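Local coordinates for methanogen homoaconitase large subunit (Methanocaldococcus jannaschii, PDB 4KP2), which forms, with a small subunit, a hydro-lyase that interconverts (R)-homocitrate and homoisocitrate through cis-homoaconitate, using a [4Fe-4S] cluster, at residues L228-I233 and S322-R327. Numbering follows the deposited sequence.
Sequences LCNMAI and SCTNGR
Asn230 lays its carboxamide against the neighbouring side chains of Cys323 and Thr324, one end of the amide for each. Asn230 ND2 comes 3.1 Å from Cys323 SG, while Asn230 OD1 stands 3.2 Å from the methyl CG2 of Thr324. The side chain of Asn230 meets that of Thr324 at about a right angle. Asn230 closes helix 222-230, and with CG anti to its own backbone nitrogen (chi1 -177°) the amide reaches out from the last turn to the loop 322-327. Asparagine suits this buried place because it offers a donor and an acceptor on a short stem: OD1 accepts a hydrogen bond from Asn405, and ND2 is also weakly bonded to Thr143. Shortening Asn230 to an alanine would probably open a gap beside the Cys323 sulfur and leave the Asn405 amide without its acceptor.

The loop is shaped from within. Ser322 makes an ST turn, its OG accepting a hydrogen bond from the backbone N of Thr324, 3.3 Å away, a bond that a short hydroxyl side chain can make with the backbone two residues on. On Thr324 the two branches divide the work, the methyl meeting Asn230 while the hydroxyl, whose position is less certain, is hydrogen-bonded to Lys190. Arg327, at the N-cap of helix 328-338, is long enough to turn back along the loop, and its NH1 donates to the carbonyl O of Cys323 at 2.7 Å. That donor lies 22° out of the carbonyl plane, and the same NH1 also binds Gln121.

Cys323 is a predicted ligand of the [4Fe-4S] cluster, its side chain about 6 Å from that of Cys383 and about 8 Å from that of Cys386. A cysteine on the loop between strand 317-320 and helix 328-338, joined by two more from a Cys-x-x-Cys pair, is characteristic of the aconitase-family cluster site.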
loop_
_atom_site.group_PDB
_atom_site.type_symbol
_atom_site.label_atom_id
_atom_site.label_comp_id
_atom_site.label_asym_id
_atom_site.label_seq_id
_atom_site.Cartn_x
_atom_site.Cartn_y
_atom_site.Cartn_z
ATOM N N LEU A 228 10.553 15.837 -18.193
ATOM C CA LEU A 228 11.190 17.138 -18.374
ATOM C C LEU A 228 10.289 18.290 -17.939
ATOM O O LEU A 228 10.752 19.250 -17.322
ATOM C CB LEU A 228 11.620 17.329 -19.831
ATOM C CG LEU A 228 13.097 17.079 -20.145
ATOM C CD1 LEU A 228 13.529 15.700 -19.671
ATOM C CD2 LEU A 228 13.362 17.245 -21.633
ATOM N N CYS A 229 9.004 18.188 -18.259
ATOM C CA CYS A 229 8.051 19.237 -17.916
ATOM C C CYS A 229 7.618 19.157 -16.457
ATOM O O CYS A 229 7.104 20.126 -15.901
ATOM C CB CYS A 229 6.828 19.173 -18.832
ATOM S SG CYS A 229 7.190 19.479 -20.575
ATOM N N ASN A 230 7.827 17.998 -15.841
ATOM C CA ASN A 230 7.435 17.790 -14.452
ATOM C C ASN A 230 8.337 18.540 -13.478
ATOM O O ASN A 230 7.876 19.044 -12.452
ATOM C CB ASN A 230 7.435 16.299 -14.111
ATOM C CG ASN A 230 6.959 16.023 -12.698
ATOM O OD1 ASN A 230 7.728 16.120 -11.740
ATOM N ND2 ASN A 230 5.686 15.674 -12.561
ATOM N N MET A 231 9.622 18.614 -13.808
ATOM C CA MET A 231 10.606 19.229 -12.926
ATOM C C MET A 231 10.813 20.703 -13.260
ATOM O O MET A 231 11.882 21.257 -13.010
ATOM C CB MET A 231 11.938 18.490 -13.027
ATOM C CG MET A 231 11.829 16.981 -12.903
ATOM S SD MET A 231 12.438 16.371 -11.322
ATOM C CE MET A 231 14.105 17.028 -11.331
ATOM N N ALA A 232 9.788 21.331 -13.825
ATOM C CA ALA A 232 9.873 22.739 -14.197
ATOM C C ALA A 232 9.782 23.641 -12.970
ATOM O O ALA A 232 10.501 24.635 -12.865
ATOM C CB ALA A 232 8.785 23.090 -15.199
ATOM N N ILE A 233 8.897 23.285 -12.044
ATOM C CA ILE A 233 8.696 24.062 -10.826
ATOM C C ILE A 233 9.916 23.976 -9.907
ATOM O O ILE A 233 10.184 24.886 -9.122
ATOM C CB ILE A 233 7.423 23.604 -10.074
ATOM C CG1 ILE A 233 7.142 24.508 -8.871
ATOM C CG2 ILE A 233 7.542 22.150 -9.643
ATOM C CD1 ILE A 233 6.983 25.965 -9.233
ATOM N N SER A 322 6.800 7.784 -8.953
ATOM C CA SER A 322 6.033 9.009 -8.771
ATOM C C SER A 322 5.518 9.477 -10.125
ATOM O O SER A 322 5.517 8.714 -11.090
ATOM C CB SER A 322 6.891 10.095 -8.126
ATOM O OG SER A 322 7.988 10.438 -8.953
ATOM N N CYS A 323 5.079 10.729 -10.198
ATOM C CA CYS A 323 4.629 11.297 -11.463
ATOM C C CYS A 323 5.799 11.425 -12.428
ATOM O O CYS A 323 5.627 11.375 -13.645
ATOM C CB CYS A 323 3.979 12.663 -11.241
ATOM S SG CYS A 323 3.458 13.489 -12.760
ATOM N N THR A 324 6.995 11.585 -11.870
ATOM C CA THR A 324 8.204 11.735 -12.668
ATOM C C THR A 324 8.619 10.407 -13.290
ATOM O O THR A 324 8.910 10.334 -14.484
ATOM C CB THR A 324 9.370 12.262 -11.815
ATOM O OG1 THR A 324 9.997 11.169 -11.134
ATOM C CG2 THR A 324 8.868 13.272 -10.796
ATOM N N ASN A 325 8.643 9.358 -12.472
ATOM C CA ASN A 325 9.089 8.045 -12.922
ATOM C C ASN A 325 8.265 6.896 -12.352
ATOM O O ASN A 325 8.781 6.063 -11.608
ATOM C CB ASN A 325 10.566 7.839 -12.577
ATOM C CG ASN A 325 11.482 8.752 -13.365
ATOM O OD1 ASN A 325 12.309 9.461 -12.795
ATOM N ND2 ASN A 325 11.336 8.740 -14.686
ATOM N N GLY A 326 6.987 6.849 -12.711
ATOM C CA GLY A 326 6.110 5.796 -12.235
ATOM C C GLY A 326 5.404 5.067 -13.359
ATOM O O GLY A 326 4.567 4.198 -13.118
ATOM N N ARG A 327 5.743 5.421 -14.593
ATOM C CA ARG A 327 5.110 4.819 -15.758
ATOM C C ARG A 327 5.692 3.446 -16.078
ATOM O O ARG A 327 6.576 2.957 -15.374
ATOM C CB ARG A 327 5.217 5.754 -16.964
ATOM C CG ARG A 327 4.308 6.969 -16.867
ATOM C CD ARG A 327 4.739 8.066 -17.820
ATOM N NE ARG A 327 5.990 8.691 -17.395
ATOM C CZ ARG A 327 6.064 9.697 -16.530
ATOM N NH1 ARG A 327 4.958 10.194 -15.992
ATOM N NH2 ARG A 327 7.242 10.207 -16.199
#